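Local coordinates for protein cytosolic IMP-GMP specific 5'-nucleotidase (Legionella pneumophila subsp. pneumophila, PDB 4OHF) that probably hydrolyses the 5'-phosphate of IMP and GMP in the cytosol, and carries bound magnesium and GMP in this structure, at residues 4-9 with 435-440; 10-15 with 427-432. All coordinates share one frame; numbering follows the deposited sequence.

Interactions 1 and 2 are two successive attachments of the N-terminal chain to the C-terminal region, their centres about 8 Å apart. Their segments run in opposite order: 4-9 reaches forward to 435-440, while 10-15 meets the earlier 427-432. They join at N9, whose backbone N lies 2.7 Å from C428 O and whose side-chain ND2 lies 2.8 Å from A427 O, both probable hydrogen bonds. The two contacts lie at some distance from different sites. In interaction 1 the L437 side chain is about 12 Å from that of D23, a magnesium ligand; in interaction 2 the R10 side chain is about 9 Å from bound GMP, which is contacted by R86, Y87 and Y421.

Interaction 1 of 2, residues 4-9 with 435-440; sequences HKVFVN and SDLLEH
H4 meets D436, S435 and E439 through three parts of its imidazole, the closely packed end of the contact. ND1 donates to D436 OD2 at 2.5 Å, a bent (140°) His-carboxylate hydrogen bond using the oxygen's anti lone pair, OD2 tilted out of the ring plane; ring and carboxylate planes stand 74° apart. K433 salt-bridges the same carboxylate. Over one ring face lies E439 CG, 4.1 Å from the H4 ring centroid, a CH-pi contact. The glutamate's bend at chi2 (74°) brings its OE1 over that face too, badly angled for a hydrogen bond to NE2. S435 OG sits at the ring edge, near CE1, but bonds to E188.

V6 makes the apolar half: its CG2 rests over a face of the H440 ring and beside L437. H440 ND1 donates to D436 O at 2.7 Å, close to the ring plane, which helps set the ring's rotation. Looser packing marks K5, partly exposed, its side chain starting away from the helix, with H465 of the second subunit's histidine tag packed on it; one water joins K5 O (2.9 Å) to D436 OD1 (2.8 Å).

Helix 189-200 packs against L438 and E439, F446 of strand 445-446 touches V6 and L437, and T363, I366 and V359 of the second subunit pack on H4, E439 and H440. Strand 7-8 continues as an edge strand, antiparallel to 429-431.

Interaction 2 of 2, residues 10-15 with 427-432; sequences RIINMR and ACIYME. With PO4 (phosphate ion), chain I.
A phosphate-binding pocket at a subunit interface brings R10 together with C428. The ion, probably acquired from the crystallisation liquor, is gripped side-on by the guanidinium: R10 NE donates to phosphate O3 at 3.2 Å (167°), and R10 NH2 to phosphate O2 at 3.0 Å (176°). The phosphorus lies in the guanidinium plane, so this is an edge-on, two-pronged bond; a bend in the arginine chain at chi3 (-70°) turns that edge to the anion. C428 lines the same pocket, its CB 3.4 Å from phosphate O3 and its SG 3.7 Å from phosphate O1, while its CA lies over one face of the guanidinium. K313, R319 and the backbone N of T320 of the same chain, with Y113 OH of the second subunit, also bond the ion. R10 NH1 is hydrogen-bonded to D424 O, so the guanidinium is tied down at its far nitrogen too. GMP is bound nearby by R86, Y87 and Y421, away from the magnesium ligands D23, D25 and D303, consistent with a regulatory site.

On the backbone, R10 N donates to C428 O at 3.1 Å, a carbonyl N9 probably shares. Beyond it the contact becomes apolar. I12 CD1 reaches C428 SG at 3.8 Å, and I12 CG2 meets I429 CG2 at 3.9 Å, the two isoleucines crossing at about a right angle.

Strand 12-13 pairs antiparallel with 445-446, whereas 429-431 belongs to the large mixed sheet between strands 7-8 and 319-323; the I12-I429 contact joins these two sheets, with L437 of helix 434-438 packed on I429.

Interaction 1 of 2, residues 4-9 with 435-440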
ATOM      1  N   HIS B   4     -38.071  15.118  18.008  1.00 61.15           N
ATOM      2  CA  HIS B   4     -37.789  14.550  16.688  1.00 60.49           C
ATOM      3  C   HIS B   4     -36.797  15.407  15.887  1.00 58.98           C
ATOM      4  O   HIS B   4     -37.015  15.696  14.713  1.00 58.16           O
ATOM      5  CB  HIS B   4     -39.087  14.395  15.881  1.00 62.00           C
ATOM      6  CG  HIS B   4     -39.927  13.215  16.275  1.00 66.03           C
ATOM      7  ND1 HIS B   4     -39.482  11.912  16.174  1.00 67.51           N
ATOM      8  CD2 HIS B   4     -41.206  13.141  16.720  1.00 66.73           C
ATOM      9  CE1 HIS B   4     -40.448  11.087  16.537  1.00 66.75           C
ATOM     10  NE2 HIS B   4     -41.505  11.806  16.873  1.00 68.28           N
ATOM     11  N   LYS B   5     -35.697  15.795  16.516  1.00 56.27           N
ATOM     12  CA  LYS B   5     -34.695  16.628  15.870  1.00 54.29           C
ATOM     13  C   LYS B   5     -33.811  15.894  14.880  1.00 51.90           C
ATOM     14  O   LYS B   5     -33.410  14.758  15.107  1.00 51.72           O
ATOM     15  CB  LYS B   5     -33.800  17.274  16.921  1.00 56.55           C
ATOM     16  CG  LYS B   5     -34.568  17.938  18.032  1.00 63.07           C
ATOM     17  CD  LYS B   5     -33.913  19.242  18.473  1.00 67.47           C
ATOM     18  CE  LYS B   5     -34.025  20.289  17.387  1.00 69.41           C
ATOM     19  NZ  LYS B   5     -35.448  20.415  16.966  1.00 71.62           N
ATOM     20  N   VAL B   6     -33.514  16.560  13.771  1.00 49.14           N
ATOM     21  CA  VAL B   6     -32.643  16.007  12.748  1.00 45.10           C
ATOM     22  C   VAL B   6     -31.450  16.946  12.635  1.00 43.92           C
ATOM     23  O   VAL B   6     -31.603  18.126  12.367  1.00 44.12           O
ATOM     24  CB  VAL B   6     -33.367  15.892  11.388  1.00 44.10           C
ATOM     25  CG1 VAL B   6     -32.363  15.592  10.282  1.00 39.05           C
ATOM     26  CG2 VAL B   6     -34.411  14.788  11.459  1.00 40.64           C
ATOM     27  N   PHE B   7     -30.258  16.416  12.860  1.00 42.73           N
ATOM     28  CA  PHE B   7     -29.045  17.205  12.802  1.00 43.08           C
ATOM     29  C   PHE B   7     -28.467  17.152  11.410  1.00 41.55           C
ATOM     30  O   PHE B   7     -28.405  16.086  10.806  1.00 41.14           O
ATOM     31  CB  PHE B   7     -28.086  16.672  13.846  1.00 45.97           C
ATOM     32  CG  PHE B   7     -28.735  16.533  15.183  1.00 51.38           C
ATOM     33  CD1 PHE B   7     -29.190  17.659  15.867  1.00 52.15           C
ATOM     34  CD2 PHE B   7     -28.988  15.275  15.720  1.00 51.76           C
ATOM     35  CE1 PHE B   7     -29.894  17.529  17.064  1.00 55.29           C
ATOM     36  CE2 PHE B   7     -29.690  15.134  16.914  1.00 54.07           C
ATOM     37  CZ  PHE B   7     -30.146  16.261  17.590  1.00 55.64           C
ATOM     38  N   VAL B   8     -28.056  18.315  10.906  1.00 39.44           N
ATOM     39  CA  VAL B   8     -27.545  18.432   9.547  1.00 38.51           C
ATOM     40  C   VAL B   8     -26.063  18.768   9.444  1.00 37.87           C
ATOM     41  O   VAL B   8     -25.604  19.765   9.994  1.00 36.44           O
ATOM     42  CB  VAL B   8     -28.355  19.503   8.763  1.00 36.69           C
ATOM     43  CG1 VAL B   8     -28.043  19.420   7.290  1.00 35.33           C
ATOM     44  CG2 VAL B   8     -29.849  19.326   9.029  1.00 34.54           C
ATOM     45  N   ASN B   9     -25.321  17.920   8.735  1.00 37.46           N
ATOM     46  CA  ASN B   9     -23.895  18.144   8.522  1.00 39.64           C
ATOM     47  C   ASN B   9     -23.653  18.762   7.145  1.00 40.67           C
ATOM     48  O   ASN B   9     -22.719  19.531   6.954  1.00 41.38           O
ATOM     49  CB  ASN B   9     -23.104  16.833   8.619  1.00 36.78           C
ATOM     50  CG  ASN B   9     -23.106  16.251  10.024  1.00 39.50           C
ATOM     51  OD1 ASN B   9     -23.002  16.987  11.009  1.00 39.18           O
ATOM     52  ND2 ASN B   9     -23.212  14.924  10.125  1.00 36.98           N
ATOM     53  N   SER B 435     -37.985   7.603  12.880  1.00 36.91           N
ATOM     54  CA  SER B 435     -39.234   8.353  12.912  1.00 37.22           C
ATOM     55  C   SER B 435     -38.934   9.842  13.105  1.00 37.36           C
ATOM     56  O   SER B 435     -39.773  10.697  12.815  1.00 36.16           O
ATOM     57  CB  SER B 435     -40.160   7.830  14.024  1.00 37.11           C
ATOM     58  OG  SER B 435     -39.629   8.079  15.313  1.00 36.83           O
ATOM     59  N   ASP B 436     -37.740  10.156  13.603  1.00 37.46           N
ATOM     60  CA  ASP B 436     -37.366  11.557  13.770  1.00 37.18           C
ATOM     61  C   ASP B 436     -37.368  12.142  12.355  1.00 36.62           C
ATOM     62  O   ASP B 436     -37.979  13.171  12.084  1.00 37.13           O
ATOM     63  CB  ASP B 436     -35.975  11.689  14.412  1.00 36.73           C
ATOM     64  CG  ASP B 436     -35.973  11.325  15.899  1.00 40.48           C
ATOM     65  OD1 ASP B 436     -34.865  11.136  16.471  1.00 40.48           O
ATOM     66  OD2 ASP B 436     -37.075  11.226  16.497  1.00 38.53           O
ATOM     67  N   LEU B 437     -36.699  11.464  11.440  1.00 36.70           N
ATOM     68  CA  LEU B 437     -36.674  11.934  10.069  1.00 37.74           C
ATOM     69  C   LEU B 437     -38.056  11.854   9.415  1.00 38.26           C
ATOM     70  O   LEU B 437     -38.528  12.836   8.840  1.00 39.40           O
ATOM     71  CB  LEU B 437     -35.669  11.128   9.242  1.00 35.54           C
ATOM     72  CG  LEU B 437     -35.686  11.424   7.741  1.00 37.59           C
ATOM     73  CD1 LEU B 437     -35.341  12.884   7.508  1.00 38.68           C
ATOM     74  CD2 LEU B 437     -34.704  10.517   7.027  1.00 36.37           C
ATOM     75  N   LEU B 438     -38.714  10.702   9.513  1.00 38.60           N
ATOM     76  CA  LEU B 438     -40.009  10.532   8.859  1.00 40.58           C
ATOM     77  C   LEU B 438     -41.105  11.460   9.355  1.00 42.27           C
ATOM     78  O   LEU B 438     -42.178  11.529   8.764  1.00 42.99           O
ATOM     79  CB  LEU B 438     -40.470   9.078   8.964  1.00 39.55           C
ATOM     80  CG  LEU B 438     -39.514   8.033   8.380  1.00 39.58           C
ATOM     81  CD1 LEU B 438     -40.067   6.646   8.639  1.00 39.76           C
ATOM     82  CD2 LEU B 438     -39.332   8.266   6.897  1.00 40.88           C
ATOM     83  N   GLU B 439     -40.829  12.186  10.430  1.00 44.97           N
ATOM     84  CA  GLU B 439     -41.802  13.106  11.005  1.00 46.55           C
ATOM     85  C   GLU B 439     -41.647  14.487  10.351  1.00 46.52           C
ATOM     86  O   GLU B 439     -42.445  15.393  10.566  1.00 44.53           O
ATOM     87  CB  GLU B 439     -41.562  13.221  12.508  1.00 50.81           C
ATOM     88  CG  GLU B 439     -42.821  13.320  13.319  1.00 57.25           C
ATOM     89  CD  GLU B 439     -43.532  11.988  13.412  1.00 61.19           C
ATOM     90  OE1 GLU B 439     -43.132  11.159  14.261  1.00 63.11           O
ATOM     91  OE2 GLU B 439     -44.481  11.765  12.629  1.00 64.74           O
ATOM     92  N   HIS B 440     -40.576  14.643   9.586  1.00 47.40           N
ATOM     93  CA  HIS B 440     -40.306  15.879   8.868  1.00 45.84           C
ATOM     94  C   HIS B 440     -41.002  15.820   7.521  1.00 45.61           C
ATOM     95  O   HIS B 440     -41.512  14.780   7.103  1.00 43.69           O
ATOM     96  CB  HIS B 440     -38.807  16.055   8.646  1.00 44.45           C
ATOM     97  CG  HIS B 440     -38.066  16.476   9.871  1.00 46.48           C
ATOM     98  ND1 HIS B 440     -37.967  15.682  10.992  1.00 47.23           N
ATOM     99  CD2 HIS B 440     -37.405  17.622  10.163  1.00 48.10           C
ATOM    100  CE1 HIS B 440     -37.278  16.321  11.922  1.00 47.48           C
ATOM    101  NE2 HIS B 440     -36.924  17.501  11.445  1.00 45.90           N
TER
HETATM  102  O   HOH W   1     -32.801  12.904  17.294  1.00 32.28           O

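Interaction 2 of 2, residues 10-15 with 427-432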
ATOM      1  N   ARG B  10     -24.506  18.413   6.192  1.00 42.57           N
ATOM      2  CA  ARG B  10     -24.391  18.904   4.824  1.00 44.09           C
ATOM      3  C   ARG B  10     -25.767  18.998   4.202  1.00 45.56           C
ATOM      4  O   ARG B  10     -26.659  18.219   4.531  1.00 44.48           O
ATOM      5  CB  ARG B  10     -23.577  17.950   3.963  1.00 42.34           C
ATOM      6  CG  ARG B  10     -22.095  18.050   4.085  1.00 44.51           C
ATOM      7  CD  ARG B  10     -21.451  17.068   3.111  1.00 46.00           C
ATOM      8  NE  ARG B  10     -21.662  15.683   3.515  1.00 47.06           N
ATOM      9  CZ  ARG B  10     -21.199  15.178   4.656  1.00 48.57           C
ATOM     10  NH1 ARG B  10     -20.503  15.957   5.489  1.00 45.63           N
ATOM     11  NH2 ARG B  10     -21.430  13.905   4.964  1.00 45.50           N
ATOM     12  N   ILE B  11     -25.918  19.943   3.283  1.00 46.23           N
ATOM     13  CA  ILE B  11     -27.174  20.140   2.585  1.00 46.72           C
ATOM     14  C   ILE B  11     -27.664  18.872   1.889  1.00 44.74           C
ATOM     15  O   ILE B  11     -26.880  18.138   1.306  1.00 43.30           O
ATOM     16  CB  ILE B  11     -27.030  21.219   1.481  1.00 49.23           C
ATOM     17  CG1 ILE B  11     -26.789  22.591   2.108  1.00 50.31           C
ATOM     18  CG2 ILE B  11     -28.278  21.242   0.585  1.00 48.26           C
ATOM     19  CD1 ILE B  11     -26.390  23.649   1.090  1.00 50.83           C
ATOM     20  N   ILE B  12     -28.965  18.624   1.995  1.00 44.53           N
ATOM     21  CA  ILE B  12     -29.620  17.535   1.285  1.00 45.12           C
ATOM     22  C   ILE B  12     -31.060  17.998   1.045  1.00 46.69           C
ATOM     23  O   ILE B  12     -31.802  18.294   1.987  1.00 46.30           O
ATOM     24  CB  ILE B  12     -29.610  16.172   2.026  1.00 45.02           C
ATOM     25  CG1 ILE B  12     -30.143  15.107   1.060  1.00 43.43           C
ATOM     26  CG2 ILE B  12     -30.472  16.209   3.296  1.00 41.59           C
ATOM     27  CD1 ILE B  12     -30.257  13.741   1.639  1.00 43.01           C
ATOM     28  N   ASN B  13     -31.423  18.102  -0.232  1.00 47.17           N
ATOM     29  CA  ASN B  13     -32.751  18.540  -0.648  1.00 48.56           C
ATOM     30  C   ASN B  13     -33.646  17.307  -0.767  1.00 47.98           C
ATOM     31  O   ASN B  13     -33.646  16.644  -1.791  1.00 47.27           O
ATOM     32  CB  ASN B  13     -32.614  19.257  -1.996  1.00 49.53           C
ATOM     33  CG  ASN B  13     -33.903  19.881  -2.475  1.00 50.70           C
ATOM     34  OD1 ASN B  13     -34.894  19.946  -1.746  1.00 48.95           O
ATOM     35  ND2 ASN B  13     -33.890  20.360  -3.715  1.00 53.06           N
ATOM     36  N   MET B  14     -34.400  16.987   0.277  1.00 49.65           N
ATOM     37  CA  MET B  14     -35.251  15.798   0.230  1.00 52.85           C
ATOM     38  C   MET B  14     -36.201  15.784  -0.964  1.00 54.86           C
ATOM     39  O   MET B  14     -36.622  14.719  -1.415  1.00 54.39           O
ATOM     40  CB  MET B  14     -36.056  15.640   1.522  1.00 52.61           C
ATOM     41  CG  MET B  14     -35.252  15.172   2.724  1.00 54.81           C
ATOM     42  SD  MET B  14     -34.304  13.648   2.473  1.00 56.44           S
ATOM     43  CE  MET B  14     -35.548  12.406   2.793  1.00 52.10           C
ATOM     44  N   ARG B  15     -36.534  16.968  -1.468  1.00 56.80           N
ATOM     45  CA  ARG B  15     -37.429  17.103  -2.612  1.00 57.98           C
ATOM     46  C   ARG B  15     -36.859  16.370  -3.818  1.00 57.15           C
ATOM     47  O   ARG B  15     -37.601  15.761  -4.588  1.00 58.65           O
ATOM     48  CB  ARG B  15     -37.621  18.588  -2.951  1.00 61.22           C
ATOM     49  CG  ARG B  15     -38.364  18.869  -4.261  1.00 65.00           C
ATOM     50  CD  ARG B  15     -39.799  19.333  -4.035  1.00 66.32           C
ATOM     51  NE  ARG B  15     -39.868  20.525  -3.191  1.00 66.31           N
ATOM     52  CZ  ARG B  15     -41.001  21.149  -2.878  1.00 66.91           C
ATOM     53  NH1 ARG B  15     -42.158  20.695  -3.345  1.00 66.85           N
ATOM     54  NH2 ARG B  15     -40.981  22.214  -2.082  1.00 65.01           N
ATOM     55  N   ALA B 427     -22.384  10.842   7.380  1.00 33.97           N
ATOM     56  CA  ALA B 427     -23.785  11.241   7.342  1.00 35.27           C
ATOM     57  C   ALA B 427     -24.045  12.684   6.995  1.00 35.89           C
ATOM     58  O   ALA B 427     -23.495  13.578   7.630  1.00 36.04           O
ATOM     59  CB  ALA B 427     -24.456  10.932   8.689  1.00 35.61           C
ATOM     60  N   CYS B 428     -24.907  12.912   6.006  1.00 36.69           N
ATOM     61  CA  CYS B 428     -25.243  14.280   5.643  1.00 37.05           C
ATOM     62  C   CYS B 428     -26.176  14.767   6.746  1.00 35.32           C
ATOM     63  O   CYS B 428     -26.189  15.943   7.089  1.00 36.17           O
ATOM     64  CB  CYS B 428     -25.892  14.338   4.249  1.00 36.79           C
ATOM     65  SG  CYS B 428     -27.323  13.285   3.964  1.00 42.09           S
ATOM     66  N   ILE B 429     -26.935  13.836   7.320  1.00 35.45           N
ATOM     67  CA  ILE B 429     -27.839  14.138   8.434  1.00 34.74           C
ATOM     68  C   ILE B 429     -27.912  12.905   9.321  1.00 35.56           C
ATOM     69  O   ILE B 429     -27.678  11.777   8.863  1.00 35.37           O
ATOM     70  CB  ILE B 429     -29.290  14.488   7.977  1.00 32.87           C
ATOM     71  CG1 ILE B 429     -29.975  13.252   7.402  1.00 32.20           C
ATOM     72  CG2 ILE B 429     -29.262  15.590   6.953  1.00 28.58           C
ATOM     73  CD1 ILE B 429     -31.423  13.433   7.137  1.00 31.33           C
ATOM     74  N   TYR B 430     -28.207  13.126  10.597  1.00 35.17           N
ATOM     75  CA  TYR B 430     -28.335  12.037  11.545  1.00 33.46           C
ATOM     76  C   TYR B 430     -29.367  12.393  12.608  1.00 34.92           C
ATOM     77  O   TYR B 430     -29.638  13.555  12.865  1.00 34.23           O
ATOM     78  CB  TYR B 430     -26.987  11.691  12.170  1.00 33.02           C
ATOM     79  CG  TYR B 430     -26.300  12.807  12.907  1.00 33.53           C
ATOM     80  CD1 TYR B 430     -25.610  13.791  12.217  1.00 33.63           C
ATOM     81  CD2 TYR B 430     -26.313  12.860  14.311  1.00 33.37           C
ATOM     82  CE1 TYR B 430     -24.944  14.804  12.887  1.00 34.84           C
ATOM     83  CE2 TYR B 430     -25.650  13.861  14.992  1.00 33.59           C
ATOM     84  CZ  TYR B 430     -24.966  14.833  14.272  1.00 36.42           C
ATOM     85  OH  TYR B 430     -24.313  15.851  14.925  1.00 37.04           O
ATOM     86  N   MET B 431     -29.973  11.373  13.199  1.00 37.13           N
ATOM     87  CA  MET B 431     -31.009  11.572  14.195  1.00 37.98           C
ATOM     88  C   MET B 431     -30.960  10.386  15.145  1.00 39.00           C
ATOM     89  O   MET B 431     -30.324   9.385  14.851  1.00 40.28           O
ATOM     90  CB  MET B 431     -32.376  11.646  13.503  1.00 39.50           C
ATOM     91  CG  MET B 431     -32.712  10.475  12.523  1.00 40.48           C
ATOM     92  SD  MET B 431     -32.089  10.589  10.782  1.00 42.68           S
ATOM     93  CE  MET B 431     -31.989  12.251  10.620  1.00 37.28           C
ATOM     94  N   GLU B 432     -31.614  10.490  16.291  1.00 39.51           N
ATOM     95  CA  GLU B 432     -31.593   9.373  17.213  1.00 39.48           C
ATOM     96  C   GLU B 432     -32.339   8.171  16.645  1.00 39.08           C
ATOM     97  O   GLU B 432     -31.955   7.034  16.902  1.00 41.41           O
ATOM     98  CB  GLU B 432     -32.198   9.773  18.548  1.00 40.65           C
ATOM     99  CG  GLU B 432     -32.552   8.586  19.417  1.00 43.16           C
ATOM    100  CD  GLU B 432     -33.413   8.978  20.598  1.00 45.85           C
ATOM    101  OE1 GLU B 432     -34.213   9.931  20.450  1.00 49.69           O
ATOM    102  OE2 GLU B 432     -33.302   8.328  21.658  1.00 45.92           O
TER
HETATM  103  P   PO4 I 502     -23.539  12.640   1.738  1.00 68.79           P
HETATM  104  O1  PO4 I 502     -24.847  11.985   1.486  1.00 66.49           O
HETATM  105  O2  PO4 I 502     -23.068  12.300   3.103  1.00 70.31           O
HETATM  106  O3  PO4 I 502     -23.693  14.111   1.621  1.00 71.75           O
HETATM  107  O4  PO4 I 502     -22.544  12.174   0.744  1.00 69.89           O